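Local coordinates for CYCLIN domain-containing protein (Chaetomium thermophilum, PDB 6Z3U) that probably acts as the cyclin H-type regulatory subunit of the CDK-activating kinase complex, helping to activate its cyclin-dependent serine/threonine kinase, at residues 359-363 with 364-368. Sequence-based numbering, arbitrary orientation.
Sequences KCRDP and DRWNL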
loop_
_atom_site.group_PDB
_atom_site.type_symbol
_atom_site.label_atom_id
_atom_site.label_comp_id
_atom_site.label_asym_id
_atom_site.label_seq_id
_atom_site.Cartn_x
_atom_site.Cartn_y
_atom_site.Cartn_z
ATOM N N LYS A 359 21.419 -14.797 28.595
ATOM C CA LYS A 359 22.691 -14.425 29.196
ATOM C C LYS A 359 23.675 -13.813 28.208
ATOM O O LYS A 359 24.754 -13.378 28.624
ATOM C CB LYS A 359 23.329 -15.646 29.878
ATOM C CG LYS A 359 23.221 -16.955 29.105
ATOM C CD LYS A 359 23.593 -18.140 29.990
ATOM C CE LYS A 359 23.301 -19.465 29.304
ATOM N NZ LYS A 359 23.393 -20.615 30.240
ATOM N N CYS A 360 23.338 -13.756 26.919
ATOM C CA CYS A 360 24.211 -13.152 25.919
ATOM C C CYS A 360 23.524 -12.033 25.147
ATOM O O CYS A 360 24.064 -11.568 24.137
ATOM C CB CYS A 360 24.719 -14.214 24.940
ATOM S SG CYS A 360 23.455 -14.836 23.812
ATOM N N ARG A 361 22.351 -11.592 25.595
ATOM C CA ARG A 361 21.605 -10.563 24.890
ATOM C C ARG A 361 22.254 -9.191 25.069
ATOM O O ARG A 361 23.047 -8.957 25.987
ATOM C CB ARG A 361 20.162 -10.514 25.393
ATOM C CG ARG A 361 20.039 -10.215 26.881
ATOM C CD ARG A 361 18.592 -10.258 27.331
ATOM N NE ARG A 361 18.437 -9.980 28.757
ATOM C CZ ARG A 361 18.508 -8.767 29.295
ATOM N NH1 ARG A 361 18.754 -7.708 28.533
ATOM N NH2 ARG A 361 18.343 -8.611 30.601
ATOM N N ASP A 362 21.908 -8.281 24.170
ATOM C CA ASP A 362 22.394 -6.906 24.250
ATOM C C ASP A 362 21.817 -6.235 25.490
ATOM O O ASP A 362 20.591 -6.214 25.655
ATOM C CB ASP A 362 21.994 -6.141 22.992
ATOM C CG ASP A 362 22.720 -4.817 22.855
ATOM O OD1 ASP A 362 22.855 -4.099 23.868
ATOM O OD2 ASP A 362 23.151 -4.491 21.728
ATOM N N PRO A 363 22.644 -5.681 26.383
ATOM C CA PRO A 363 22.089 -5.114 27.623
ATOM C C PRO A 363 21.376 -3.785 27.436
ATOM O O PRO A 363 20.473 -3.472 28.222
ATOM C CB PRO A 363 23.324 -4.964 28.521
ATOM C CG PRO A 363 24.459 -4.818 27.575
ATOM C CD PRO A 363 24.118 -5.648 26.369
ATOM N N ASP A 364 21.753 -2.985 26.436
ATOM C CA ASP A 364 21.185 -1.650 26.279
ATOM C C ASP A 364 19.938 -1.635 25.404
ATOM O O ASP A 364 19.019 -0.845 25.652
ATOM C CB ASP A 364 22.230 -0.706 25.687
ATOM C CG ASP A 364 23.542 -0.764 26.426
ATOM O OD1 ASP A 364 23.539 -0.552 27.656
ATOM O OD2 ASP A 364 24.576 -1.026 25.780
ATOM N N ARG A 365 19.888 -2.477 24.374
ATOM C CA ARG A 365 18.793 -2.446 23.419
ATOM C C ARG A 365 17.638 -3.376 23.771
ATOM O O ARG A 365 16.564 -3.249 23.174
ATOM C CB ARG A 365 19.290 -2.806 22.014
ATOM C CG ARG A 365 20.229 -1.800 21.371
ATOM C CD ARG A 365 20.603 -2.269 19.966
ATOM N NE ARG A 365 20.832 -1.164 19.037
ATOM C CZ ARG A 365 22.007 -0.596 18.788
ATOM N NH1 ARG A 365 22.077 0.400 17.915
ATOM N NH2 ARG A 365 23.107 -1.013 19.403
ATOM N N TRP A 366 17.814 -4.299 24.716
ATOM C CA TRP A 366 16.749 -5.257 24.990
ATOM C C TRP A 366 15.510 -4.555 25.535
ATOM O O TRP A 366 14.379 -4.927 25.200
ATOM C CB TRP A 366 17.238 -6.322 25.969
ATOM C CG TRP A 366 16.470 -7.607 25.889
ATOM C CD1 TRP A 366 15.498 -8.040 26.743
ATOM C CD2 TRP A 366 16.621 -8.633 24.899
ATOM N NE1 TRP A 366 15.036 -9.274 26.347
ATOM C CE2 TRP A 366 15.711 -9.660 25.219
ATOM C CE3 TRP A 366 17.441 -8.784 23.777
ATOM C CZ2 TRP A 366 15.592 -10.818 24.451
ATOM C CZ3 TRP A 366 17.325 -9.936 23.018
ATOM C CH2 TRP A 366 16.407 -10.937 23.359
ATOM N N ASN A 367 15.700 -3.538 26.373
ATOM C CA ASN A 367 14.587 -2.775 26.935
ATOM C C ASN A 367 14.223 -1.680 25.940
ATOM O O ASN A 367 14.887 -0.643 25.864
ATOM C CB ASN A 367 14.954 -2.194 28.295
ATOM C CG ASN A 367 13.757 -1.618 29.023
ATOM O OD1 ASN A 367 12.807 -1.146 28.402
ATOM N ND2 ASN A 367 13.796 -1.657 30.346
ATOM N N LEU A 368 13.154 -1.911 25.177
ATOM C CA LEU A 368 12.764 -0.966 24.137
ATOM C C LEU A 368 12.339 0.370 24.731
ATOM O O LEU A 368 12.669 1.431 24.190
ATOM C CB LEU A 368 11.636 -1.560 23.297
ATOM C CG LEU A 368 11.941 -2.933 22.699
ATOM C CD1 LEU A 368 10.674 -3.546 22.129
ATOM C CD2 LEU A 368 13.023 -2.832 21.636
#
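Between Asp362 and Trp366 the chain makes a compact turn through Pro363, and residues 364-366 take helical backbone angles without completing a regular helix. Asp362 illustrates how one carboxylate can organise such a turn. With its CG anti to the backbone N (chi1 -167°), the side chain reaches over the residues that follow it, and OD1 accepts a hydrogen bond from Asp364 N at 3.0 Å. The donor arrives on the anti side, 18° out of the carboxylate plane. A second, weak bond runs from Arg365 N to the same Asp362 OD1 at 3.4 Å. Asp362 OD2 lies 3.8 Å from Arg365 CD, where the two side chains cross at a slant. The Arg365 guanidinium stands 4.2 Å from it, measured from NH2 to Asp362 OD2, too far for a salt bridge; its main partners are Glu82 of the kinase chain, through a salt bridge, and Tyr130, through a hydrogen bond.

Across the turn, the Arg361 side chain, straight from CG to NE, crosses one face of the Trp366 indole at about a right angle. Arg361 CD sits 3.5 Å from the centroid of the five-membered ring of Trp366, squarely above the face, in a CH-pi contact, while CB rests 3.6 Å from Trp366 CE3. The Arg361 guanidinium carries on past the ring centre into an off-centre cation-pi contact, with Arg361 CZ 4.4 Å from the centroid of the five-membered ring of Trp366 and the two planes inclined at 35°. Trp366 also touches Pro131 and Pro132, which ties the loop to the start of helix 132-146. Beyond it, Asn367 caps helix 368-380 by accepting a bond from Glu370 N. The bond from Asp364 N back to Asp362 OD1 defines an Asx turn with proline in its middle position, here part of the linker between helices 343-358 and 368-380.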